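Local coordinates for cupin type-2 domain-containing protein (Ralstonia eutropha, PDB 2OPK) that is of uncertain function but belongs to the cupin superfamily and has been tentatively named a mannose-6-phosphate isomerase, at residues G30-A42 against W95-C109. Numbering follows the deposited sequence. Where two conformers were deposited one is given.
Sequences GLKIERIISNGQA and WTDGGEPTVWLAVHC
Trp104 reaches across to Ser38, its indole NE1 donating to Ser38 OG at 3.0 Å; a hydroxyl suits this place because it can also bond Glu20. Ile36 O lies in plane at the ring edge, Ile36 CB packs 3.6 Å from Trp104 CD1, and Thr102 CG2 sits over one face. With CG beside the backbone N (chi1 -46°), the indole runs along the sheet toward Ser38, its CD1-NE1 edge turned to strand 31-38 and its six-membered ring away. Farther along the same face, Ala106 is small enough to admit Ile36 CD1 and Glu34 CG, and His108 NE2 donates to Glu34 OE2 over 2.8 Å. This bent bond (141° at the hydrogen) meets the carboxylate from above its plane. On the other face, aliphatic Ile37 and Val103 lie side by side (Ile37 CD1 to Val103 CG2 3.6 Å); Ile33 and Leu105 also pack against the second subunit. Paired backbone bonds, from Lys32-His108 to Ser38-Thr102, fix this register. Past strand 31-38, Thr96 OG1, ending strand 91-96, donates to Gln41 O at 2.7 Å, and Gly40, at positive phi, lets the chain turn. Strands 31-38 and 102-109 are antiparallel neighbours in one sheet of the cupin beta-barrel, with Trp104 beside an unidentified ligand.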
# COMPACT_ATOMS: atom_id res chain seq x y z
N GLY B 30 6.93 7.97 14.06
CA GLY B 30 7.24 6.54 13.84
C GLY B 30 6.64 5.93 12.57
O GLY B 30 6.54 4.69 12.45
N LEU B 31 6.23 6.77 11.61
CA LEU B 31 5.55 6.24 10.44
C LEU B 31 5.75 7.07 9.18
O LEU B 31 5.55 8.28 9.20
CB LEU B 31 4.04 6.12 10.68
CG LEU B 31 3.35 5.50 9.45
CD1 LEU B 31 3.42 3.99 9.50
CD2 LEU B 31 2.01 5.96 9.37
N LYS B 32 6.07 6.39 8.08
CA LYS B 32 6.10 7.03 6.80
C LYS B 32 5.53 6.11 5.71
O LYS B 32 5.91 4.95 5.62
CB LYS B 32 7.53 7.49 6.47
CG LYS B 32 7.70 8.03 5.06
CD LYS B 32 9.00 8.77 4.87
CE LYS B 32 10.17 7.81 4.74
NZ LYS B 32 11.46 8.57 4.54
N ILE B 33 4.62 6.65 4.92
CA ILE B 33 4.09 6.00 3.73
C ILE B 33 4.58 6.84 2.57
O ILE B 33 4.43 8.07 2.57
CB ILE B 33 2.55 5.97 3.71
CG1 ILE B 33 2.01 5.28 4.97
CG2 ILE B 33 2.03 5.22 2.49
CD1 ILE B 33 0.44 5.32 5.05
N GLU B 34 5.16 6.17 1.58
CA GLU B 34 5.72 6.87 0.44
C GLU B 34 5.58 6.08 -0.85
O GLU B 34 5.51 4.85 -0.85
CB GLU B 34 7.21 7.18 0.67
CG GLU B 34 8.09 5.94 0.68
CD GLU B 34 9.54 6.23 1.00
OE1 GLU B 34 9.96 7.42 0.95
OE2 GLU B 34 10.26 5.23 1.30
N ARG B 35 5.59 6.83 -1.94
CA ARG B 35 5.66 6.30 -3.30
C ARG B 35 7.14 6.37 -3.77
O ARG B 35 7.83 7.35 -3.46
CB ARG B 35 4.82 7.22 -4.15
CG ARG B 35 4.75 6.90 -5.52
CD ARG B 35 3.78 7.81 -6.21
NE ARG B 35 4.27 9.12 -6.63
CZ ARG B 35 3.79 9.74 -7.72
NH1 ARG B 35 2.87 9.14 -8.46
NH2 ARG B 35 4.18 10.93 -8.10
N ILE B 36 7.60 5.33 -4.45
CA ILE B 36 8.94 5.28 -5.04
C ILE B 36 8.73 5.08 -6.53
O ILE B 36 7.88 4.26 -6.95
CB ILE B 36 9.80 4.12 -4.55
CG1 ILE B 36 9.78 4.04 -3.02
CG2 ILE B 36 11.27 4.23 -5.13
CD1 ILE B 36 10.46 2.77 -2.37
N ILE B 37 9.45 5.86 -7.34
CA ILE B 37 9.38 5.77 -8.79
C ILE B 37 10.75 5.37 -9.32
O ILE B 37 11.74 6.14 -9.20
CB ILE B 37 8.95 7.10 -9.44
CG1 ILE B 37 7.68 7.67 -8.77
CG2 ILE B 37 8.74 6.94 -10.94
CD1 ILE B 37 6.45 6.82 -8.93
N SER B 38 10.82 4.16 -9.88
CA SER B 38 12.01 3.65 -10.51
C SER B 38 11.82 3.71 -12.00
O SER B 38 10.69 3.64 -12.52
CB SER B 38 12.26 2.20 -10.11
OG SER B 38 12.35 2.04 -8.71
N ASN B 39 12.94 3.84 -12.68
CA ASN B 39 12.98 3.81 -14.14
C ASN B 39 14.21 3.00 -14.54
O ASN B 39 15.12 3.53 -15.18
CB ASN B 39 13.07 5.22 -14.73
CG ASN B 39 11.74 5.90 -14.79
OD1 ASN B 39 10.94 5.61 -15.68
ND2 ASN B 39 11.50 6.83 -13.84
N GLY B 40 14.24 1.74 -14.10
CA GLY B 40 15.31 0.83 -14.50
C GLY B 40 16.55 0.80 -13.64
O GLY B 40 17.47 0.02 -13.94
N GLN B 41 16.58 1.55 -12.56
CA GLN B 41 17.74 1.54 -11.66
C GLN B 41 17.75 0.30 -10.78
O GLN B 41 16.69 -0.30 -10.53
CB GLN B 41 17.80 2.78 -10.74
CG GLN B 41 17.71 4.11 -11.49
CD GLN B 41 16.27 4.60 -11.66
OE1 GLN B 41 15.35 3.90 -11.28
NE2 GLN B 41 16.09 5.77 -12.27
N ALA B 42 18.95 -0.05 -10.31
CA ALA B 42 19.15 -1.10 -9.34
C ALA B 42 20.08 -0.58 -8.24
O ALA B 42 20.78 0.38 -8.44
CB ALA B 42 19.77 -2.31 -10.03
N TRP B 95 17.09 -5.44 -9.59
CA TRP B 95 16.75 -4.78 -10.86
C TRP B 95 15.37 -4.17 -10.77
O TRP B 95 14.59 -4.54 -9.91
CB TRP B 95 16.78 -5.76 -12.07
CG TRP B 95 15.61 -6.73 -12.11
CD1 TRP B 95 14.39 -6.53 -12.70
CD2 TRP B 95 15.54 -8.04 -11.50
NE1 TRP B 95 13.56 -7.62 -12.49
CE2 TRP B 95 14.24 -8.56 -11.76
CE3 TRP B 95 16.45 -8.83 -10.77
CZ2 TRP B 95 13.83 -9.81 -11.32
CZ3 TRP B 95 16.04 -10.07 -10.33
CH2 TRP B 95 14.75 -10.55 -10.61
N THR B 96 15.07 -3.26 -11.70
CA THR B 96 13.72 -2.74 -11.92
C THR B 96 13.44 -2.81 -13.42
O THR B 96 14.35 -2.89 -14.21
CB THR B 96 13.48 -1.29 -11.37
OG1 THR B 96 14.38 -0.33 -11.95
CG2 THR B 96 13.63 -1.27 -9.87
N ASP B 97 12.15 -2.78 -13.77
CA ASP B 97 11.69 -2.88 -15.14
C ASP B 97 12.44 -1.92 -16.06
O ASP B 97 12.56 -0.70 -15.77
CB ASP B 97 10.18 -2.59 -15.20
CG ASP B 97 9.51 -3.14 -16.43
OD1 ASP B 97 9.80 -2.65 -17.55
OD2 ASP B 97 8.66 -4.04 -16.27
N GLY B 98 12.96 -2.47 -17.16
CA GLY B 98 13.71 -1.69 -18.16
C GLY B 98 12.88 -1.02 -19.26
O GLY B 98 13.42 -0.29 -20.09
N GLY B 99 11.57 -1.27 -19.26
CA GLY B 99 10.69 -0.78 -20.29
C GLY B 99 9.68 0.23 -19.86
O GLY B 99 9.10 0.90 -20.70
N GLU B 100 9.43 0.33 -18.56
CA GLU B 100 8.47 1.30 -18.05
C GLU B 100 8.78 1.65 -16.62
O GLU B 100 9.58 0.95 -15.95
CB GLU B 100 7.06 0.75 -18.12
CG GLU B 100 6.82 -0.51 -17.28
CD GLU B 100 5.37 -1.01 -17.39
OE1 GLU B 100 4.44 -0.18 -17.29
OE2 GLU B 100 5.15 -2.22 -17.52
N PRO B 101 8.18 2.75 -16.14
CA PRO B 101 8.35 3.01 -14.70
C PRO B 101 7.86 1.89 -13.79
O PRO B 101 6.90 1.19 -14.09
CB PRO B 101 7.54 4.31 -14.46
CG PRO B 101 7.43 4.96 -15.74
CD PRO B 101 7.42 3.84 -16.80
N THR B 102 8.57 1.72 -12.68
CA THR B 102 8.17 0.83 -11.63
C THR B 102 7.77 1.75 -10.46
O THR B 102 8.60 2.52 -9.95
CB THR B 102 9.29 -0.13 -11.23
OG1 THR B 102 9.58 -1.01 -12.32
CG2 THR B 102 8.88 -1.00 -10.06
N VAL B 103 6.50 1.71 -10.10
CA VAL B 103 5.98 2.48 -8.97
C VAL B 103 5.76 1.56 -7.80
O VAL B 103 5.09 0.52 -7.94
CB VAL B 103 4.62 3.20 -9.32
CG1 VAL B 103 4.12 3.99 -8.12
CG2 VAL B 103 4.79 4.10 -10.55
N TRP B 104 6.29 1.95 -6.65
CA TRP B 104 6.20 1.16 -5.41
C TRP B 104 5.46 1.94 -4.35
O TRP B 104 5.41 3.17 -4.40
CB TRP B 104 7.56 0.93 -4.79
CG TRP B 104 8.69 0.48 -5.67
CD1 TRP B 104 9.30 1.20 -6.63
CD2 TRP B 104 9.37 -0.78 -5.61
NE1 TRP B 104 10.33 0.47 -7.19
CE2 TRP B 104 10.39 -0.76 -6.58
CE3 TRP B 104 9.21 -1.94 -4.84
CZ2 TRP B 104 11.26 -1.83 -6.78
CZ3 TRP B 104 10.07 -3.00 -5.02
CH2 TRP B 104 11.08 -2.95 -5.99
N LEU B 105 4.94 1.21 -3.38
CA LEU B 105 4.35 1.79 -2.17
C LEU B 105 5.16 1.21 -1.04
O LEU B 105 5.33 -0.01 -0.96
CB LEU B 105 2.89 1.39 -2.02
CG LEU B 105 2.16 2.01 -0.83
CD1 LEU B 105 2.00 3.53 -0.99
CD2 LEU B 105 0.82 1.35 -0.69
N ALA B 106 5.69 2.08 -0.19
CA ALA B 106 6.57 1.66 0.88
C ALA B 106 6.12 2.25 2.22
O ALA B 106 5.73 3.43 2.29
CB ALA B 106 8.01 2.04 0.56
N VAL B 107 6.17 1.42 3.26
CA VAL B 107 5.79 1.83 4.61
C VAL B 107 6.96 1.54 5.54
O VAL B 107 7.50 0.45 5.54
CB VAL B 107 4.52 1.15 5.13
CG1 VAL B 107 4.06 1.71 6.52
CG2 VAL B 107 3.36 1.26 4.09
N HIS B 108 7.35 2.57 6.28
CA HIS B 108 8.41 2.51 7.25
C HIS B 108 7.80 2.70 8.61
O HIS B 108 7.05 3.64 8.82
CB HIS B 108 9.44 3.61 6.93
CG HIS B 108 10.06 3.47 5.57
ND1 HIS B 108 11.18 2.68 5.33
CD2 HIS B 108 9.71 3.99 4.37
CE1 HIS B 108 11.49 2.75 4.05
NE2 HIS B 108 10.63 3.54 3.44
N CYS B 109 8.08 1.80 9.53
CA CYS B 109 7.53 1.89 10.86
C CYS B 109 8.44 1.25 11.91
O CYS B 109 9.41 0.56 11.56
CB CYS B 109 6.17 1.24 10.88
SG CYS B 109 6.21 -0.51 10.62
O HOH W 1 11.37 0.68 -13.77
O HOH W 2 17.54 -2.66 -13.25